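Local coordinates for putative arsenate reductase (Streptococcus mutans UA159, PDB 3FZ4), which probably acts as an arsenate reductase of the ArsC family, with a thioredoxin-like fold and a redox-active disulfide, at residues M4-T15 / M93-E103. The protein carries 1 engineered substitution. Residues are numbered along the deposited sequence; the frame is centred on the assembly and turned at random.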
loop_
_atom_site.group_PDB
_atom_site.type_symbol
_atom_site.label_atom_id
_atom_site.label_comp_id
_atom_site.label_asym_id
_atom_site.label_seq_id
_atom_site.Cartn_x
_atom_site.Cartn_y
_atom_site.Cartn_z
HETATM N N MSE A 4 8.446 2.913 -14.044
HETATM C CA MSE A 4 9.132 3.030 -12.766
HETATM C C MSE A 4 8.127 3.052 -11.620
HETATM O O MSE A 4 8.421 2.522 -10.540
HETATM C CB MSE A 4 9.957 4.306 -12.706
HETATM C CG MSE A 4 11.301 4.191 -13.367
HETATM SE SE MSE A 4 12.446 5.607 -12.755
HETATM C CE MSE A 4 11.166 7.038 -13.082
ATOM N N LEU A 5 6.953 3.660 -11.851
ATOM C CA LEU A 5 5.913 3.760 -10.801
ATOM C C LEU A 5 4.877 2.671 -10.907
ATOM O O LEU A 5 4.318 2.394 -11.987
ATOM C CB LEU A 5 5.175 5.101 -10.799
ATOM C CG LEU A 5 5.979 6.361 -10.530
ATOM C CD1 LEU A 5 5.079 7.541 -10.661
ATOM C CD2 LEU A 5 6.589 6.348 -9.134
ATOM N N THR A 6 4.631 2.036 -9.763
ATOM C CA THR A 6 3.546 1.065 -9.607
ATOM C C THR A 6 2.517 1.665 -8.626
ATOM O O THR A 6 2.900 2.192 -7.568
ATOM C CB THR A 6 4.072 -0.279 -9.098
ATOM O OG1 THR A 6 5.102 -0.703 -10.000
ATOM C CG2 THR A 6 3.001 -1.284 -9.048
ATOM N N PHE A 7 1.253 1.641 -9.029
ATOM C CA PHE A 7 0.154 2.251 -8.279
ATOM C C PHE A 7 -0.823 1.144 -7.895
ATOM O O PHE A 7 -1.462 0.559 -8.767
ATOM C CB PHE A 7 -0.514 3.314 -9.164
ATOM C CG PHE A 7 -1.716 3.959 -8.553
ATOM C CD1 PHE A 7 -1.598 4.780 -7.414
ATOM C CD2 PHE A 7 -2.978 3.750 -9.130
ATOM C CE1 PHE A 7 -2.748 5.400 -6.885
ATOM C CE2 PHE A 7 -4.121 4.376 -8.605
ATOM C CZ PHE A 7 -4.014 5.170 -7.467
ATOM N N TYR A 8 -0.890 0.836 -6.604
ATOM C CA TYR A 8 -1.806 -0.197 -6.125
ATOM C C TYR A 8 -3.117 0.437 -5.693
ATOM O O TYR A 8 -3.127 1.384 -4.897
ATOM C CB TYR A 8 -1.204 -0.944 -4.954
ATOM C CG TYR A 8 -0.139 -1.907 -5.340
ATOM C CD1 TYR A 8 -0.484 -3.200 -5.685
ATOM C CD2 TYR A 8 1.210 -1.552 -5.335
ATOM C CE1 TYR A 8 0.474 -4.117 -6.077
ATOM C CE2 TYR A 8 2.196 -2.494 -5.688
ATOM C CZ TYR A 8 1.796 -3.770 -6.066
ATOM O OH TYR A 8 2.742 -4.716 -6.446
ATOM N N GLU A 9 -4.227 -0.078 -6.212
ATOM C CA GLU A 9 -5.537 0.563 -6.041
ATOM C C GLU A 9 -6.614 -0.506 -5.942
ATOM O O GLU A 9 -6.339 -1.693 -6.047
ATOM C CB GLU A 9 -5.829 1.510 -7.216
ATOM C CG GLU A 9 -5.825 0.798 -8.569
ATOM C CD GLU A 9 -6.483 1.605 -9.655
ATOM O OE1 GLU A 9 -7.244 2.517 -9.316
ATOM O OE2 GLU A 9 -6.225 1.325 -10.822
ATOM N N TYR A 10 -7.851 -0.069 -5.767
ATOM C CA TYR A 10 -9.013 -0.953 -5.690
ATOM C C TYR A 10 -10.221 -0.164 -6.214
ATOM O O TYR A 10 -10.271 1.035 -6.012
ATOM C CB TYR A 10 -9.182 -1.365 -4.222
ATOM C CG TYR A 10 -10.243 -2.404 -4.016
ATOM C CD1 TYR A 10 -10.112 -3.698 -4.539
ATOM C CD2 TYR A 10 -11.375 -2.108 -3.261
ATOM C CE1 TYR A 10 -11.137 -4.666 -4.355
ATOM C CE2 TYR A 10 -12.375 -3.065 -3.047
ATOM C CZ TYR A 10 -12.246 -4.329 -3.595
ATOM O OH TYR A 10 -13.246 -5.257 -3.390
ATOM N N PRO A 11 -11.202 -0.832 -6.870
ATOM C CA PRO A 11 -12.330 -0.054 -7.437
ATOM C C PRO A 11 -13.140 0.718 -6.408
ATOM O O PRO A 11 -13.509 1.874 -6.684
ATOM C CB PRO A 11 -13.199 -1.138 -8.100
ATOM C CG PRO A 11 -12.177 -2.177 -8.505
ATOM C CD PRO A 11 -11.292 -2.252 -7.277
ATOM N N LYS A 12 -13.415 0.122 -5.254
ATOM C CA LYS A 12 -14.189 0.811 -4.212
ATOM C C LYS A 12 -13.215 1.483 -3.265
ATOM O O LYS A 12 -12.928 1.007 -2.150
ATOM C CB LYS A 12 -15.094 -0.155 -3.450
ATOM C CG LYS A 12 -16.092 0.563 -2.543
ATOM C CD LYS A 12 -16.938 -0.387 -1.680
ATOM C CE LYS A 12 -17.505 0.350 -0.465
ATOM N NZ LYS A 12 -18.550 1.341 -0.820
ATOM N N CYS A 13 -12.663 2.584 -3.739
ATOM C CA CYS A 13 -11.614 3.272 -2.982
ATOM C C CYS A 13 -11.604 4.700 -3.465
ATOM O O CYS A 13 -11.044 5.026 -4.516
ATOM C CB CYS A 13 -10.258 2.628 -3.245
ATOM S SG CYS A 13 -8.857 3.443 -2.439
ATOM N N SER A 14 -12.213 5.582 -2.684
ATOM C CA SER A 14 -12.297 6.957 -3.152
ATOM C C SER A 14 -10.932 7.668 -3.182
ATOM O O SER A 14 -10.673 8.522 -4.085
ATOM C CB SER A 14 -13.299 7.736 -2.304
ATOM O OG SER A 14 -12.793 7.923 -1.009
ATOM N N THR A 15 -10.059 7.324 -2.237
ATOM C CA THR A 15 -8.737 7.975 -2.213
ATOM C C THR A 15 -7.948 7.504 -3.405
ATOM O O THR A 15 -7.206 8.279 -4.002
ATOM C CB THR A 15 -7.833 7.755 -0.943
ATOM O OG1 THR A 15 -7.776 6.357 -0.625
ATOM C CG2 THR A 15 -8.288 8.605 0.260
HETATM N N MSE A 93 -6.933 -6.893 0.896
HETATM C CA MSE A 93 -7.879 -6.030 1.596
HETATM C C MSE A 93 -7.336 -5.587 2.948
HETATM O O MSE A 93 -7.881 -4.663 3.545
HETATM C CB MSE A 93 -9.219 -6.736 1.827
HETATM C CG MSE A 93 -10.046 -6.982 0.562
HETATM SE SE MSE A 93 -10.455 -5.392 -0.533
HETATM C CE MSE A 93 -8.766 -5.234 -1.490
ATOM N N LEU A 94 -6.280 -6.249 3.428
ATOM C CA LEU A 94 -5.604 -5.876 4.683
ATOM C C LEU A 94 -4.614 -4.746 4.511
ATOM O O LEU A 94 -4.219 -4.137 5.494
ATOM C CB LEU A 94 -4.846 -7.079 5.262
ATOM C CG LEU A 94 -5.730 -8.118 5.941
ATOM C CD1 LEU A 94 -4.935 -9.371 6.349
ATOM C CD2 LEU A 94 -6.437 -7.461 7.136
ATOM N N ILE A 95 -4.228 -4.467 3.268
ATOM C CA ILE A 95 -3.145 -3.535 2.996
ATOM C C ILE A 95 -3.720 -2.106 2.809
ATOM O O ILE A 95 -4.759 -1.921 2.178
ATOM C CB ILE A 95 -2.340 -3.937 1.712
ATOM C CG1 ILE A 95 -1.928 -5.400 1.772
ATOM C CG2 ILE A 95 -1.173 -2.986 1.489
ATOM C CD1 ILE A 95 -1.247 -5.886 0.536
ATOM N N LYS A 96 -3.074 -1.111 3.397
ATOM C CA LYS A 96 -3.455 0.280 3.197
ATOM C C LYS A 96 -3.405 0.589 1.695
ATOM O O LYS A 96 -2.475 0.128 1.011
ATOM C CB LYS A 96 -2.443 1.133 3.944
ATOM C CG LYS A 96 -2.669 2.610 3.840
ATOM C CD LYS A 96 -4.000 3.024 4.416
ATOM C CE LYS A 96 -4.034 4.528 4.581
ATOM N NZ LYS A 96 -5.375 5.070 4.918
ATOM N N ARG A 97 -4.347 1.391 1.206
ATOM C CA ARG A 97 -4.346 1.749 -0.225
ATOM C C ARG A 97 -4.756 3.216 -0.340
ATOM O O ARG A 97 -5.403 3.741 0.579
ATOM C CB ARG A 97 -5.299 0.859 -1.041
ATOM C CG ARG A 97 -6.698 0.846 -0.463
ATOM C CD ARG A 97 -7.634 0.065 -1.317
ATOM N NE ARG A 97 -9.016 0.250 -0.899
ATOM C CZ ARG A 97 -9.714 -0.632 -0.195
ATOM N NH1 ARG A 97 -10.978 -0.357 0.098
ATOM N NH2 ARG A 97 -9.170 -1.783 0.175
ATOM N N PRO A 98 -4.358 3.897 -1.408
ATOM C CA PRO A 98 -3.424 3.414 -2.429
ATOM C C PRO A 98 -1.992 3.285 -1.937
ATOM O O PRO A 98 -1.629 3.801 -0.865
ATOM C CB PRO A 98 -3.500 4.486 -3.508
ATOM C CG PRO A 98 -3.874 5.746 -2.745
ATOM C CD PRO A 98 -4.785 5.286 -1.634
ATOM N N LEU A 99 -1.167 2.603 -2.731
ATOM C CA LEU A 99 0.279 2.610 -2.530
ATOM C C LEU A 99 0.918 3.074 -3.815
ATOM O O LEU A 99 0.463 2.723 -4.908
ATOM C CB LEU A 99 0.828 1.218 -2.275
ATOM C CG LEU A 99 0.229 0.417 -1.142
ATOM C CD1 LEU A 99 0.791 -1.016 -1.183
ATOM C CD2 LEU A 99 0.519 1.078 0.205
ATOM N N LEU A 100 1.941 3.910 -3.676
ATOM C CA LEU A 100 2.778 4.309 -4.798
ATOM C C LEU A 100 4.187 3.808 -4.556
ATOM O O LEU A 100 4.749 4.021 -3.486
ATOM C CB LEU A 100 2.722 5.825 -4.995
ATOM C CG LEU A 100 3.319 6.333 -6.307
ATOM C CD1 LEU A 100 2.463 5.913 -7.477
ATOM C CD2 LEU A 100 3.490 7.842 -6.274
ATOM N N VAL A 101 4.709 3.087 -5.540
ATOM C CA VAL A 101 5.962 2.347 -5.440
ATOM C C VAL A 101 6.825 2.765 -6.612
ATOM O O VAL A 101 6.338 2.857 -7.728
ATOM C CB VAL A 101 5.673 0.840 -5.441
ATOM C CG1 VAL A 101 6.959 0.016 -5.347
ATOM C CG2 VAL A 101 4.722 0.471 -4.307
ATOM N N LYS A 102 8.109 3.016 -6.357
ATOM C CA LYS A 102 9.035 3.420 -7.422
ATOM C C LYS A 102 10.190 2.445 -7.444
ATOM O O LYS A 102 10.921 2.318 -6.468
ATOM C CB LYS A 102 9.559 4.849 -7.239
ATOM C CG LYS A 102 10.295 5.393 -8.471
ATOM C CD LYS A 102 10.648 6.873 -8.302
ATOM C CE LYS A 102 11.650 7.080 -7.147
ATOM N NZ LYS A 102 12.227 8.464 -7.095
ATOM N N GLU A 103 10.328 1.737 -8.562
ATOM C CA GLU A 103 11.390 0.729 -8.704
ATOM C C GLU A 103 11.437 -0.196 -7.482
ATOM O O GLU A 103 12.488 -0.486 -6.923
ATOM C CB GLU A 103 12.760 1.366 -8.994
ATOM C CG GLU A 103 12.706 2.227 -10.253
ATOM C CD GLU A 103 14.024 2.860 -10.684
ATOM O OE1 GLU A 103 14.783 3.374 -9.837
ATOM O OE2 GLU A 103 14.273 2.866 -11.902
HETATM O O HOH W 1 -6.378 5.978 1.776
#
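Strands 5-9 and 99-102 run antiparallel: the N-to-C directions of these short segments differ by 162° and their axes come within 4.6 Å. Thr6 with Val101 and Tyr8 with Leu99 are hydrogen-bonded pairs; the bond from Thr6 N to Val101 O measures 2.8 Å and is nearly straight (169°). Leu5 with Lys102 and Phe7 with Leu100 are non-hydrogen-bonded pairs. Phe7 CE1 lies 3.6 Å from CB of Pro98, whose preceding peptide bond, from Arg97, is cis. On the other face of the sheet, Val101 CG2 meets the Tyr8 ring edge at CE2 (4.1 Å).

Beyond the strands, Arg97 reaches the turn 10-13 with its chain extended from CG to NE. Tyr10 CD2 sits over the guanidinium centre, ring and guanidinium planes 44° apart, while Cys13 SG lies at the guanidinium edge, 3.5 Å from Arg97 NE. A weak bond joins Arg97 NH1 to Lys12 O. In the conformer described, selenomethionine Met93 bends at chi2 and chi3, laying SE over a face of the Tyr10 ring, 3.9 Å from its centroid, in a Met-aromatic contact.

Cys13 occupies the N-cap position of helix 14-26 and is disulfide-bonded to Cys16; this CxxC and the cis Pro98 are consistent with a thioredoxin-like fold. That helix covers Phe7, and the paired strands lie between 30-34 and 105-109 in the mixed sheet.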